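Local coordinates for peroxiredoxin PRX1, mitochondrial (Saccharomyces cerevisiae, PDB 5YKJ), which probably reduces hydrogen peroxide and organic hydroperoxides in mitochondria as a 1-Cys peroxiredoxin whose oxidised thiol is resolved through the glutathione and thioredoxin systems, at residues G27-V32 and K60-L65; P56-R61 and E155-I160. All coordinates share one frame; numbering follows the deposited sequence.

Overall arrangement
From the N terminus, past strands 12-13 and 20-21 and helix 22-26, the chain enters strand 30-36, then helices 46-53 and 55-59, then strand 63-69, and much later helix 153-169. Contact 1 closes the shorter loop: 27-32 meets 60-65 after a crossover that includes helices 46-53 and 55-59, setting two parallel strands of the thioredoxin-like sheet side by side. Contact 2 closes the longer one, bringing 155-160 back against 56-61, both on the side of the sheet where Val63 and Leu65 point. The two loops overlap rather than nest; Lys60 and Arg61 belong to both. Val63 CG2 packs on Ile160 CG2 at 3.9 Å and Leu65 CD1 on Phe58 CD2 at 3.8 Å, tying the strand pair to both helices.

Contact 1. Residues G27-V32 and K60-L65; sequences GDSWGV and KRNVKL
The beta-alpha-beta crossover of the thioredoxin-like fold brings strands 30-36 and 63-69 together here as parallel neighbours, with Trp30 beside Val63, Gly31 beside Lys64 and Val32 beside Leu65. Three backbone bonds join them: Trp30 N to Asn62 O (2.8 Å), Lys64 N to Trp30 O (2.9 Å) and Val32 N to Lys64 O (3.1 Å). Asn62, at positive phi, is the C-prime residue of the Schellman motif ending the preceding helix, and its carbonyl takes the first bond of the ladder, from Trp30 N.

On the face carrying Trp30, Val32, Val63 and Leu65, Val32 CG2 meets Val63 CG1 at 3.8 Å, the two side chains crossing at a slant, while Leu65 reaches with CD2 to Val32 CB. Trp30 brings only its CB to Val63 CG2; its indole swings off to Leu163 and Gln164 of helix 153-169. Lys64 runs along Ser29 on the other face and carries its ammonium to the carbonyls of Leu26 and Tyr25, with Ser29 OG as a weak further partner. With CG of Asn62 anti to its own N (chi1 -167°), the amide reaches Ser29, whose OG donates to Asn62 OD1 at 2.8 Å from above the carbonyl plane.

Contact 2. Residues P56-R61 and E155-I160; sequences PEFDKR and EVLRVI
Leu157 projects from helix 153-169 into the angle between two flat groups of the opposing segment, the Phe58 ring and the Arg61 guanidinium, and its CD2 methyl touches both. Leu157 CD2 makes a CH-pi contact over the ring, 3.8 Å from the centroid of Phe58 and 15° off the normal. Leu157 CD2 also lies over one face of the guanidinium, 3.6 Å from Arg61 NH1, with the two side chains crossing at about a right angle.

Phe58 is met at its rim as well. Val156 CG1 lies in the ring plane, 3.8 Å from Phe58 CE1, and Ile160 CD1 comes within 3.6 Å of Phe58 CE1, its side chain nearly perpendicular to that of Phe58.

The guanidinium is held from both sides of the contact: Arg61 NH1 donates in its plane to Glu57 O and Glu57 OE2, both at 2.9 Å, and NE pairs with Asp161 of helix 153-169. An extended run from CG to NE carries the group out over Leu157. Lys60 NZ takes the other oxygen, Glu57 OE1, so this carboxylate is shared by two cations, which would probably favour its charged form.

Helices 55-59 and 153-169 thus lie together over the central sheet: Phe58 rests on Val63 and Leu65 of strand 63-69, Ile160 also reaches Val63, and Val156 packs on Phe143 of strand 139-144.

Contact 1. Residues G27-V32 and K60-L65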
loop_
_atom_site.group_PDB
_atom_site.type_symbol
_atom_site.label_atom_id
_atom_site.label_comp_id
_atom_site.label_asym_id
_atom_site.label_seq_id
_atom_site.Cartn_x
_atom_site.Cartn_y
_atom_site.Cartn_z
ATOM N N GLY A 27 -0.864 -12.870 -5.933
ATOM C CA GLY A 27 -1.835 -13.925 -5.857
ATOM C C GLY A 27 -3.194 -13.367 -5.576
ATOM O O GLY A 27 -3.598 -12.436 -6.180
ATOM N N ASP A 28 -3.883 -13.964 -4.623
ATOM C CA ASP A 28 -5.174 -13.504 -4.206
ATOM C C ASP A 28 -5.110 -12.650 -2.926
ATOM O O ASP A 28 -6.071 -12.491 -2.282
ATOM C CB ASP A 28 -6.148 -14.657 -3.967
ATOM C CG ASP A 28 -6.445 -15.428 -5.197
ATOM O OD1 ASP A 28 -6.531 -14.863 -6.276
ATOM O OD2 ASP A 28 -6.575 -16.643 -5.067
ATOM N N SER A 29 -3.951 -12.135 -2.584
ATOM C CA SER A 29 -3.795 -11.326 -1.422
ATOM C C SER A 29 -3.967 -9.851 -1.780
ATOM O O SER A 29 -3.928 -9.488 -2.916
ATOM C CB SER A 29 -2.399 -11.509 -0.862
ATOM O OG SER A 29 -2.209 -12.780 -0.307
ATOM N N TRP A 30 -4.138 -9.047 -0.772
ATOM C CA TRP A 30 -4.127 -7.610 -0.959
ATOM C C TRP A 30 -2.621 -7.297 -1.075
ATOM O O TRP A 30 -1.789 -8.061 -0.708
ATOM C CB TRP A 30 -4.705 -6.847 0.243
ATOM C CG TRP A 30 -6.166 -6.862 0.325
ATOM C CD1 TRP A 30 -6.943 -7.908 0.654
ATOM C CD2 TRP A 30 -7.040 -5.769 0.135
ATOM N NE1 TRP A 30 -8.255 -7.552 0.649
ATOM C CE2 TRP A 30 -8.341 -6.227 0.351
ATOM C CE3 TRP A 30 -6.857 -4.440 -0.175
ATOM C CZ2 TRP A 30 -9.441 -5.411 0.213
ATOM C CZ3 TRP A 30 -7.974 -3.616 -0.279
ATOM C CH2 TRP A 30 -9.234 -4.109 -0.093
ATOM N N GLY A 31 -2.348 -6.117 -1.577
ATOM C CA GLY A 31 -1.004 -5.663 -1.736
ATOM C C GLY A 31 -0.759 -4.198 -1.358
ATOM O O GLY A 31 -1.597 -3.404 -1.504
ATOM N N VAL A 32 0.430 -3.947 -0.864
ATOM C CA VAL A 32 0.904 -2.614 -0.591
ATOM C C VAL A 32 2.238 -2.434 -1.353
ATOM O O VAL A 32 3.207 -3.047 -1.027
ATOM C CB VAL A 32 1.055 -2.312 0.907
ATOM C CG1 VAL A 32 1.623 -0.927 1.115
ATOM C CG2 VAL A 32 -0.258 -2.367 1.615
ATOM N N LYS A 60 -1.435 -11.185 8.701
ATOM C CA LYS A 60 -2.705 -11.583 9.243
ATOM C C LYS A 60 -3.892 -10.971 8.547
ATOM O O LYS A 60 -4.984 -11.412 8.725
ATOM C CB LYS A 60 -2.747 -11.390 10.742
ATOM C CG LYS A 60 -2.850 -9.996 11.177
ATOM C CD LYS A 60 -3.212 -9.864 12.625
ATOM C CE LYS A 60 -2.098 -10.181 13.587
ATOM N NZ LYS A 60 -2.413 -9.364 14.774
ATOM N N ARG A 61 -3.638 -9.933 7.761
ATOM C CA ARG A 61 -4.691 -9.307 7.033
ATOM C C ARG A 61 -4.680 -9.740 5.563
ATOM O O ARG A 61 -5.281 -9.143 4.783
ATOM C CB ARG A 61 -4.559 -7.809 7.133
ATOM C CG ARG A 61 -4.733 -7.267 8.554
ATOM C CD ARG A 61 -4.225 -5.864 8.669
ATOM N NE ARG A 61 -4.678 -5.148 9.838
ATOM C CZ ARG A 61 -4.104 -5.141 11.028
ATOM N NH1 ARG A 61 -3.037 -5.839 11.285
ATOM N NH2 ARG A 61 -4.658 -4.444 11.970
ATOM N N ASN A 62 -3.947 -10.796 5.250
ATOM C CA ASN A 62 -3.811 -11.256 3.875
ATOM C C ASN A 62 -3.287 -10.154 2.942
ATOM O O ASN A 62 -3.768 -9.980 1.892
ATOM C CB ASN A 62 -5.100 -11.850 3.310
ATOM C CG ASN A 62 -4.878 -12.596 2.040
ATOM O OD1 ASN A 62 -3.880 -13.211 1.860
ATOM N ND2 ASN A 62 -5.851 -12.535 1.155
ATOM N N VAL A 63 -2.298 -9.422 3.419
ATOM C CA VAL A 63 -1.654 -8.368 2.666
ATOM C C VAL A 63 -0.159 -8.683 2.450
ATOM O O VAL A 63 0.514 -8.957 3.359
ATOM C CB VAL A 63 -1.741 -7.021 3.390
ATOM C CG1 VAL A 63 -1.085 -5.935 2.571
ATOM C CG2 VAL A 63 -3.176 -6.647 3.688
ATOM N N LYS A 64 0.289 -8.601 1.209
ATOM C CA LYS A 64 1.664 -8.790 0.851
ATOM C C LYS A 64 2.290 -7.419 0.564
ATOM O O LYS A 64 1.723 -6.618 -0.092
ATOM C CB LYS A 64 1.786 -9.618 -0.395
ATOM C CG LYS A 64 1.420 -11.057 -0.180
ATOM C CD LYS A 64 1.774 -11.970 -1.318
ATOM C CE LYS A 64 1.281 -13.341 -0.962
ATOM N NZ LYS A 64 0.515 -14.007 -2.008
ATOM N N LEU A 65 3.474 -7.219 1.114
ATOM C CA LEU A 65 4.234 -6.018 0.956
ATOM C C LEU A 65 5.227 -6.185 -0.177
ATOM O O LEU A 65 5.666 -7.232 -0.479
ATOM C CB LEU A 65 4.978 -5.666 2.256
ATOM C CG LEU A 65 4.136 -5.453 3.488
ATOM C CD1 LEU A 65 4.957 -5.496 4.746
ATOM C CD2 LEU A 65 3.508 -4.096 3.406
HETATM O O HOH W 1 -2.461 -15.619 -2.487
#

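Contact 2. Residues P56-R61 and E155-I160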
loop_
_atom_site.group_PDB
_atom_site.type_symbol
_atom_site.label_atom_id
_atom_site.label_comp_id
_atom_site.label_asym_id
_atom_site.label_seq_id
_atom_site.Cartn_x
_atom_site.Cartn_y
_atom_site.Cartn_z
ATOM N N PRO A 56 4.132 -9.201 10.252
ATOM C CA PRO A 56 3.093 -10.093 10.801
ATOM C C PRO A 56 1.710 -9.464 10.839
ATOM O O PRO A 56 0.758 -10.158 10.730
ATOM C CB PRO A 56 3.580 -10.397 12.229
ATOM C CG PRO A 56 5.054 -10.295 12.127
ATOM C CD PRO A 56 5.327 -9.216 11.123
ATOM N N GLU A 57 1.680 -8.160 11.057
ATOM C CA GLU A 57 0.450 -7.405 11.077
ATOM C C GLU A 57 -0.200 -7.440 9.681
ATOM O O GLU A 57 -1.382 -7.515 9.558
ATOM C CB GLU A 57 0.665 -5.972 11.526
ATOM C CG GLU A 57 0.763 -5.832 13.008
ATOM C CD GLU A 57 -0.356 -6.541 13.737
ATOM O OE1 GLU A 57 -0.115 -7.573 14.358
ATOM O OE2 GLU A 57 -1.452 -6.037 13.665
ATOM N N PHE A 58 0.620 -7.339 8.646
ATOM C CA PHE A 58 0.154 -7.438 7.294
ATOM C C PHE A 58 -0.219 -8.883 6.891
ATOM O O PHE A 58 -1.190 -9.108 6.270
ATOM C CB PHE A 58 1.134 -6.761 6.320
ATOM C CG PHE A 58 1.288 -5.293 6.552
ATOM C CD1 PHE A 58 0.471 -4.436 5.919
ATOM C CD2 PHE A 58 2.274 -4.788 7.323
ATOM C CE1 PHE A 58 0.575 -3.088 6.073
ATOM C CE2 PHE A 58 2.384 -3.433 7.511
ATOM C CZ PHE A 58 1.521 -2.570 6.867
ATOM N N ASP A 59 0.589 -9.838 7.341
ATOM C CA ASP A 59 0.305 -11.195 7.020
ATOM C C ASP A 59 -1.088 -11.598 7.511
ATOM O O ASP A 59 -1.795 -12.242 6.825
ATOM C CB ASP A 59 1.318 -12.117 7.708
ATOM C CG ASP A 59 2.701 -12.044 7.116
ATOM O OD1 ASP A 59 2.862 -11.710 5.961
ATOM O OD2 ASP A 59 3.622 -12.397 7.824
ATOM N N LYS A 60 -1.435 -11.185 8.701
ATOM C CA LYS A 60 -2.705 -11.583 9.243
ATOM C C LYS A 60 -3.892 -10.971 8.547
ATOM O O LYS A 60 -4.984 -11.412 8.725
ATOM C CB LYS A 60 -2.747 -11.390 10.742
ATOM C CG LYS A 60 -2.850 -9.996 11.177
ATOM C CD LYS A 60 -3.212 -9.864 12.625
ATOM C CE LYS A 60 -2.098 -10.181 13.587
ATOM N NZ LYS A 60 -2.413 -9.364 14.774
ATOM N N ARG A 61 -3.638 -9.933 7.761
ATOM C CA ARG A 61 -4.691 -9.307 7.033
ATOM C C ARG A 61 -4.680 -9.740 5.563
ATOM O O ARG A 61 -5.281 -9.143 4.783
ATOM C CB ARG A 61 -4.559 -7.809 7.133
ATOM C CG ARG A 61 -4.733 -7.267 8.554
ATOM C CD ARG A 61 -4.225 -5.864 8.669
ATOM N NE ARG A 61 -4.678 -5.148 9.838
ATOM C CZ ARG A 61 -4.104 -5.141 11.028
ATOM N NH1 ARG A 61 -3.037 -5.839 11.285
ATOM N NH2 ARG A 61 -4.658 -4.444 11.970
ATOM N N GLU A 155 -1.457 4.181 10.107
ATOM C CA GLU A 155 -2.453 4.637 9.177
ATOM C C GLU A 155 -2.612 3.671 8.001
ATOM O O GLU A 155 -3.681 3.489 7.545
ATOM C CB GLU A 155 -2.139 6.060 8.721
ATOM C CG GLU A 155 -3.159 6.673 7.750
ATOM C CD GLU A 155 -4.577 6.815 8.318
ATOM O OE1 GLU A 155 -4.743 6.610 9.468
ATOM O OE2 GLU A 155 -5.437 7.186 7.556
ATOM N N VAL A 156 -1.522 3.099 7.521
ATOM C CA VAL A 156 -1.634 2.146 6.441
ATOM C C VAL A 156 -2.483 0.948 6.908
ATOM O O VAL A 156 -3.283 0.492 6.224
ATOM C CB VAL A 156 -0.235 1.662 5.966
ATOM C CG1 VAL A 156 -0.343 0.466 5.005
ATOM C CG2 VAL A 156 0.548 2.809 5.362
ATOM N N LEU A 157 -2.238 0.482 8.109
ATOM C CA LEU A 157 -3.026 -0.600 8.631
ATOM C C LEU A 157 -4.507 -0.191 8.847
ATOM O O LEU A 157 -5.374 -0.967 8.660
ATOM C CB LEU A 157 -2.415 -1.179 9.911
ATOM C CG LEU A 157 -1.125 -1.992 9.805
ATOM C CD1 LEU A 157 -0.414 -2.078 11.154
ATOM C CD2 LEU A 157 -1.380 -3.353 9.214
ATOM N N ARG A 158 -4.709 1.034 9.278
ATOM C CA ARG A 158 -6.059 1.506 9.535
ATOM C C ARG A 158 -6.911 1.514 8.256
ATOM O O ARG A 158 -8.006 1.047 8.239
ATOM C CB ARG A 158 -6.043 2.893 10.204
ATOM C CG ARG A 158 -7.383 3.345 10.782
ATOM C CD ARG A 158 -7.445 4.823 11.139
ATOM N NE ARG A 158 -7.380 5.682 9.989
ATOM C CZ ARG A 158 -8.431 6.024 9.283
ATOM N NH1 ARG A 158 -9.648 5.640 9.642
ATOM N NH2 ARG A 158 -8.273 6.771 8.228
ATOM N N VAL A 159 -6.346 2.039 7.197
ATOM C CA VAL A 159 -7.052 2.052 5.946
ATOM C C VAL A 159 -7.265 0.669 5.363
ATOM O O VAL A 159 -8.191 0.473 4.732
ATOM C CB VAL A 159 -6.529 3.059 4.910
ATOM C CG1 VAL A 159 -6.488 4.409 5.538
ATOM C CG2 VAL A 159 -5.184 2.648 4.356
ATOM N N ILE A 160 -6.317 -0.229 5.573
ATOM C CA ILE A 160 -6.481 -1.570 5.085
ATOM C C ILE A 160 -7.696 -2.190 5.815
ATOM O O ILE A 160 -8.509 -2.821 5.224
ATOM C CB ILE A 160 -5.227 -2.451 5.308
ATOM C CG1 ILE A 160 -4.143 -2.102 4.303
ATOM C CG2 ILE A 160 -5.563 -3.926 5.096
ATOM C CD1 ILE A 160 -2.770 -2.548 4.745
#